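Long-range contact in neurotoxin (Clostridium botulinum, PDB 1ZB7), which cleaves synaptobrevins as a zinc endopeptidase once its light chain has reached the cytosol of the host cell: residues F37-E48 and K85-F96. Residues are numbered along the deposited sequence; the frame is centred on the assembly and turned at random.
Sequences FRIIDRIWIVPE and KDKFLKTMIKLF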
loop_
_atom_site.group_PDB
_atom_site.type_symbol
_atom_site.label_atom_id
_atom_site.label_comp_id
_atom_site.label_asym_id
_atom_site.label_seq_id
_atom_site.Cartn_x
_atom_site.Cartn_y
_atom_site.Cartn_z
ATOM N N PHE A 37 -35.301 -11.630 -10.003
ATOM C CA PHE A 37 -36.267 -10.647 -9.426
ATOM C C PHE A 37 -35.766 -9.223 -9.741
ATOM O O PHE A 37 -34.621 -8.836 -9.416
ATOM C CB PHE A 37 -36.438 -10.808 -7.936
ATOM C CG PHE A 37 -36.807 -12.185 -7.521
ATOM C CD1 PHE A 37 -38.136 -12.510 -7.220
ATOM C CD2 PHE A 37 -35.867 -13.181 -7.515
ATOM C CE1 PHE A 37 -38.509 -13.791 -6.861
ATOM C CE2 PHE A 37 -36.219 -14.503 -7.146
ATOM C CZ PHE A 37 -37.577 -14.786 -6.820
ATOM N N ARG A 38 -36.614 -8.477 -10.434
ATOM C CA ARG A 38 -36.277 -7.131 -10.784
ATOM C C ARG A 38 -36.810 -6.220 -9.701
ATOM O O ARG A 38 -38.009 -5.817 -9.701
ATOM C CB ARG A 38 -36.808 -6.736 -12.164
ATOM C CG ARG A 38 -36.186 -5.425 -12.744
ATOM C CD ARG A 38 -36.786 -4.875 -14.072
ATOM N NE ARG A 38 -38.163 -4.447 -13.878
ATOM C CZ ARG A 38 -39.244 -4.956 -14.484
ATOM N NH1 ARG A 38 -39.132 -5.931 -15.366
ATOM N NH2 ARG A 38 -40.471 -4.519 -14.166
ATOM N N ILE A 39 -35.897 -5.864 -8.827
ATOM C CA ILE A 39 -36.214 -5.001 -7.720
ATOM C C ILE A 39 -36.240 -3.476 -8.014
ATOM O O ILE A 39 -36.918 -2.683 -7.326
ATOM C CB ILE A 39 -35.236 -5.301 -6.538
ATOM C CG1 ILE A 39 -33.771 -5.100 -6.996
ATOM C CG2 ILE A 39 -35.469 -6.686 -6.036
ATOM C CD1 ILE A 39 -32.923 -4.615 -5.891
ATOM N N ILE A 40 -35.469 -3.096 -9.025
ATOM C CA ILE A 40 -35.320 -1.736 -9.515
ATOM C C ILE A 40 -35.222 -1.929 -11.000
ATOM O O ILE A 40 -34.748 -2.956 -11.456
ATOM C CB ILE A 40 -34.004 -1.028 -8.975
ATOM C CG1 ILE A 40 -34.058 -0.820 -7.468
ATOM C CG2 ILE A 40 -33.846 0.421 -9.595
ATOM C CD1 ILE A 40 -32.663 -0.715 -6.668
ATOM N N ASP A 41 -35.726 -0.973 -11.789
ATOM C CA ASP A 41 -35.416 -1.003 -13.232
ATOM C C ASP A 41 -33.920 -1.273 -13.589
ATOM O O ASP A 41 -33.011 -0.640 -13.068
ATOM C CB ASP A 41 -35.938 0.235 -13.919
ATOM C CG ASP A 41 -37.520 0.249 -13.900
ATOM O OD1 ASP A 41 -38.233 -0.557 -14.692
ATOM O OD2 ASP A 41 -37.993 1.013 -13.015
ATOM N N ARG A 42 -33.751 -2.264 -14.443
ATOM C CA ARG A 42 -32.497 -2.687 -14.964
ATOM C C ARG A 42 -31.550 -3.414 -13.969
ATOM O O ARG A 42 -30.481 -3.776 -14.343
ATOM C CB ARG A 42 -31.849 -1.487 -15.673
ATOM C CG ARG A 42 -32.764 -1.124 -16.882
ATOM C CD ARG A 42 -32.012 -0.486 -17.936
ATOM N NE ARG A 42 -32.361 -1.000 -19.263
ATOM C CZ ARG A 42 -31.544 -1.628 -20.143
ATOM N NH1 ARG A 42 -30.209 -1.995 -19.946
ATOM N NH2 ARG A 42 -32.114 -1.903 -21.293
ATOM N N ILE A 43 -32.050 -3.677 -12.768
ATOM C CA ILE A 43 -31.300 -4.307 -11.659
ATOM C C ILE A 43 -32.047 -5.555 -11.109
ATOM O O ILE A 43 -33.169 -5.460 -10.576
ATOM C CB ILE A 43 -31.073 -3.290 -10.513
ATOM C CG1 ILE A 43 -30.422 -2.007 -11.033
ATOM C CG2 ILE A 43 -30.269 -3.933 -9.438
ATOM C CD1 ILE A 43 -30.109 -0.960 -9.902
ATOM N N TRP A 44 -31.395 -6.690 -11.242
ATOM C CA TRP A 44 -31.936 -7.983 -10.982
ATOM C C TRP A 44 -31.159 -8.645 -9.815
ATOM O O TRP A 44 -29.948 -8.518 -9.738
ATOM C CB TRP A 44 -31.805 -8.859 -12.235
ATOM C CG TRP A 44 -32.675 -8.352 -13.342
ATOM C CD1 TRP A 44 -32.376 -7.303 -14.303
ATOM C CD2 TRP A 44 -33.971 -8.808 -13.690
ATOM N NE1 TRP A 44 -33.386 -7.177 -15.133
ATOM C CE2 TRP A 44 -34.382 -8.054 -14.828
ATOM C CE3 TRP A 44 -34.820 -9.779 -13.174
ATOM C CZ2 TRP A 44 -35.621 -8.214 -15.423
ATOM C CZ3 TRP A 44 -36.079 -9.924 -13.732
ATOM C CH2 TRP A 44 -36.466 -9.170 -14.869
ATOM N N ILE A 45 -31.901 -9.294 -8.905
ATOM C CA ILE A 45 -31.356 -10.220 -7.907
ATOM C C ILE A 45 -31.616 -11.684 -8.324
ATOM O O ILE A 45 -32.695 -12.087 -8.603
ATOM C CB ILE A 45 -31.948 -10.001 -6.533
ATOM C CG1 ILE A 45 -31.940 -8.528 -6.144
ATOM C CG2 ILE A 45 -31.237 -10.853 -5.499
ATOM C CD1 ILE A 45 -30.590 -7.843 -6.204
ATOM N N VAL A 46 -30.560 -12.439 -8.348
ATOM C CA VAL A 46 -30.550 -13.860 -8.597
ATOM C C VAL A 46 -30.006 -14.547 -7.320
ATOM O O VAL A 46 -28.807 -14.585 -7.094
ATOM C CB VAL A 46 -29.724 -14.260 -9.806
ATOM C CG1 VAL A 46 -29.919 -15.716 -10.134
ATOM C CG2 VAL A 46 -30.117 -13.439 -11.059
ATOM N N PRO A 47 -30.890 -15.015 -6.472
ATOM C CA PRO A 47 -30.483 -15.630 -5.171
ATOM C C PRO A 47 -29.981 -17.056 -5.306
ATOM O O PRO A 47 -30.604 -17.962 -4.851
ATOM C CB PRO A 47 -31.762 -15.553 -4.316
ATOM C CG PRO A 47 -32.730 -14.904 -5.096
ATOM C CD PRO A 47 -32.345 -14.949 -6.544
ATOM N N GLU A 48 -28.854 -17.207 -5.976
ATOM C CA GLU A 48 -28.298 -18.468 -6.221
ATOM C C GLU A 48 -26.800 -18.267 -6.104
ATOM O O GLU A 48 -26.281 -17.190 -6.300
ATOM C CB GLU A 48 -28.505 -18.950 -7.666
ATOM C CG GLU A 48 -29.892 -18.960 -8.226
ATOM C CD GLU A 48 -30.593 -20.284 -8.024
ATOM O OE1 GLU A 48 -29.843 -21.287 -7.973
ATOM O OE2 GLU A 48 -31.882 -20.287 -8.000
ATOM N N LYS A 85 -32.808 -18.614 0.111
ATOM C CA LYS A 85 -32.968 -17.766 -1.050
ATOM C C LYS A 85 -33.829 -16.557 -0.796
ATOM O O LYS A 85 -33.463 -15.433 -1.224
ATOM C CB LYS A 85 -33.504 -18.557 -2.257
ATOM C CG LYS A 85 -32.405 -19.562 -2.764
ATOM C CD LYS A 85 -32.860 -20.423 -3.903
ATOM C CE LYS A 85 -31.836 -21.505 -4.131
ATOM N NZ LYS A 85 -31.919 -22.097 -5.471
ATOM N N ASP A 86 -34.956 -16.813 -0.142
ATOM C CA ASP A 86 -35.875 -15.808 0.291
ATOM C C ASP A 86 -35.254 -14.817 1.256
ATOM O O ASP A 86 -35.422 -13.619 1.112
ATOM C CB ASP A 86 -37.164 -16.476 0.899
ATOM C CG ASP A 86 -38.270 -15.465 1.218
ATOM O OD1 ASP A 86 -38.751 -14.739 0.324
ATOM O OD2 ASP A 86 -38.630 -15.365 2.365
ATOM N N LYS A 87 -34.487 -15.317 2.193
ATOM C CA LYS A 87 -33.729 -14.456 3.129
ATOM C C LYS A 87 -32.656 -13.567 2.465
ATOM O O LYS A 87 -32.507 -12.330 2.821
ATOM C CB LYS A 87 -33.112 -15.297 4.258
ATOM C CG LYS A 87 -32.442 -14.450 5.336
ATOM C CD LYS A 87 -32.016 -15.202 6.628
ATOM C CE LYS A 87 -31.326 -14.177 7.594
ATOM N NZ LYS A 87 -31.188 -14.553 8.985
ATOM N N PHE A 88 -31.901 -14.181 1.533
ATOM C CA PHE A 88 -30.946 -13.436 0.682
ATOM C C PHE A 88 -31.619 -12.281 -0.128
ATOM O O PHE A 88 -31.163 -11.148 -0.093
ATOM C CB PHE A 88 -30.291 -14.394 -0.274
ATOM C CG PHE A 88 -29.278 -13.757 -1.201
ATOM C CD1 PHE A 88 -27.909 -13.730 -0.872
ATOM C CD2 PHE A 88 -29.649 -13.282 -2.422
ATOM C CE1 PHE A 88 -27.011 -13.241 -1.813
ATOM C CE2 PHE A 88 -28.740 -12.759 -3.307
ATOM C CZ PHE A 88 -27.426 -12.701 -2.958
ATOM N N LEU A 89 -32.709 -12.609 -0.828
ATOM C CA LEU A 89 -33.537 -11.674 -1.555
ATOM C C LEU A 89 -34.079 -10.463 -0.730
ATOM O O LEU A 89 -33.912 -9.283 -1.131
ATOM C CB LEU A 89 -34.663 -12.434 -2.161
ATOM C CG LEU A 89 -35.737 -11.774 -3.051
ATOM C CD1 LEU A 89 -35.098 -10.960 -4.183
ATOM C CD2 LEU A 89 -36.616 -12.903 -3.599
ATOM N N LYS A 90 -34.669 -10.775 0.408
ATOM C CA LYS A 90 -35.138 -9.811 1.359
ATOM C C LYS A 90 -34.028 -8.960 1.944
ATOM O O LYS A 90 -34.187 -7.737 2.122
ATOM C CB LYS A 90 -36.041 -10.506 2.426
ATOM C CG LYS A 90 -37.484 -10.718 1.857
ATOM C CD LYS A 90 -38.217 -11.807 2.492
ATOM C CE LYS A 90 -39.670 -11.952 1.896
ATOM N NZ LYS A 90 -40.318 -13.251 2.391
ATOM N N THR A 91 -32.902 -9.586 2.227
ATOM C CA THR A 91 -31.746 -8.842 2.736
ATOM C C THR A 91 -31.215 -7.880 1.640
ATOM O O THR A 91 -30.924 -6.754 1.921
ATOM C CB THR A 91 -30.599 -9.789 3.188
ATOM O OG1 THR A 91 -31.079 -10.686 4.188
ATOM C CG2 THR A 91 -29.434 -9.036 3.708
ATOM N N MET A 92 -31.091 -8.339 0.410
ATOM C CA MET A 92 -30.654 -7.477 -0.704
ATOM C C MET A 92 -31.582 -6.259 -0.863
ATOM O O MET A 92 -31.122 -5.129 -1.068
ATOM C CB MET A 92 -30.544 -8.244 -2.036
ATOM C CG MET A 92 -29.414 -9.242 -2.179
ATOM S SD MET A 92 -27.797 -8.680 -1.479
ATOM C CE MET A 92 -27.506 -7.262 -2.549
ATOM N N ILE A 93 -32.896 -6.496 -0.767
ATOM C CA ILE A 93 -33.852 -5.424 -0.889
ATOM C C ILE A 93 -33.711 -4.441 0.251
ATOM O O ILE A 93 -33.846 -3.212 0.051
ATOM C CB ILE A 93 -35.258 -5.989 -0.916
ATOM C CG1 ILE A 93 -35.472 -6.718 -2.237
ATOM C CG2 ILE A 93 -36.331 -4.873 -0.672
ATOM C CD1 ILE A 93 -36.641 -7.714 -2.159
ATOM N N LYS A 94 -33.459 -4.969 1.462
ATOM C CA LYS A 94 -33.344 -4.118 2.611
ATOM C C LYS A 94 -32.105 -3.247 2.436
ATOM O O LYS A 94 -32.119 -2.075 2.738
ATOM C CB LYS A 94 -33.263 -4.915 3.895
ATOM C CG LYS A 94 -33.030 -4.100 5.169
ATOM C CD LYS A 94 -33.588 -4.780 6.353
ATOM C CE LYS A 94 -33.316 -3.983 7.698
ATOM N NZ LYS A 94 -33.705 -4.846 8.859
ATOM N N LEU A 95 -31.043 -3.822 1.918
ATOM C CA LEU A 95 -29.822 -3.090 1.697
ATOM C C LEU A 95 -29.999 -2.022 0.661
ATOM O O LEU A 95 -29.566 -0.906 0.870
ATOM C CB LEU A 95 -28.663 -4.046 1.355
ATOM C CG LEU A 95 -28.250 -5.073 2.446
ATOM C CD1 LEU A 95 -27.079 -5.862 1.879
ATOM C CD2 LEU A 95 -27.888 -4.430 3.702
ATOM N N PHE A 96 -30.702 -2.314 -0.430
ATOM C CA PHE A 96 -30.987 -1.256 -1.384
ATOM C C PHE A 96 -31.875 -0.201 -0.747
ATOM O O PHE A 96 -31.725 0.980 -1.038
ATOM C CB PHE A 96 -31.596 -1.760 -2.695
ATOM C CG PHE A 96 -30.596 -2.300 -3.656
ATOM C CD1 PHE A 96 -30.283 -3.655 -3.666
ATOM C CD2 PHE A 96 -29.965 -1.464 -4.547
ATOM C CE1 PHE A 96 -29.295 -4.188 -4.541
ATOM C CE2 PHE A 96 -28.966 -1.956 -5.477
ATOM C CZ PHE A 96 -28.640 -3.328 -5.486
#
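Leu89 sets CD2 squarely over the Phe37 ring, 3.7 Å from its centroid and only 3° off the normal, while Ile45 O lies in the ring plane at its edge; Phe8 meets the same ring edge-to-face. With CG anti to the backbone N (chi1 -178°) and chi2 near +60°, the Leu89 fork sets CD2 on the ring and CD1 beside Ile45 CB. The Phe96 ring carries Ile39 CD1 over one face, offset toward the rim, 3.6 Å from Phe96 CD1, and Ile40 CD1 comes obliquely to Phe96 CD2 at 3.5 Å. At the Phe88 ring, Ile45 CG2 sits at the edge near its plane, 3.8 Å from Phe88 CE2, whereas Pro47 CB approaches obliquely. The Lys85 chain, extended beyond CG, passes the carbonyl of Pro47, centre of an inverse gamma turn (Lys85 CG to Pro47 O 3.2 Å), and carries NZ to Glu48 OE2 in a salt bridge with a weak 3.1 Å hydrogen bond. The contact illustrates a helix covering a beta hairpin: residues 85-96 of helix 82-99 run roughly antiparallel to strand 43-46, at 151°. Its chemistry implies cohesion chiefly through buried apolar packing and CH-pi contacts, with charge pairing confined to the partly exposed end.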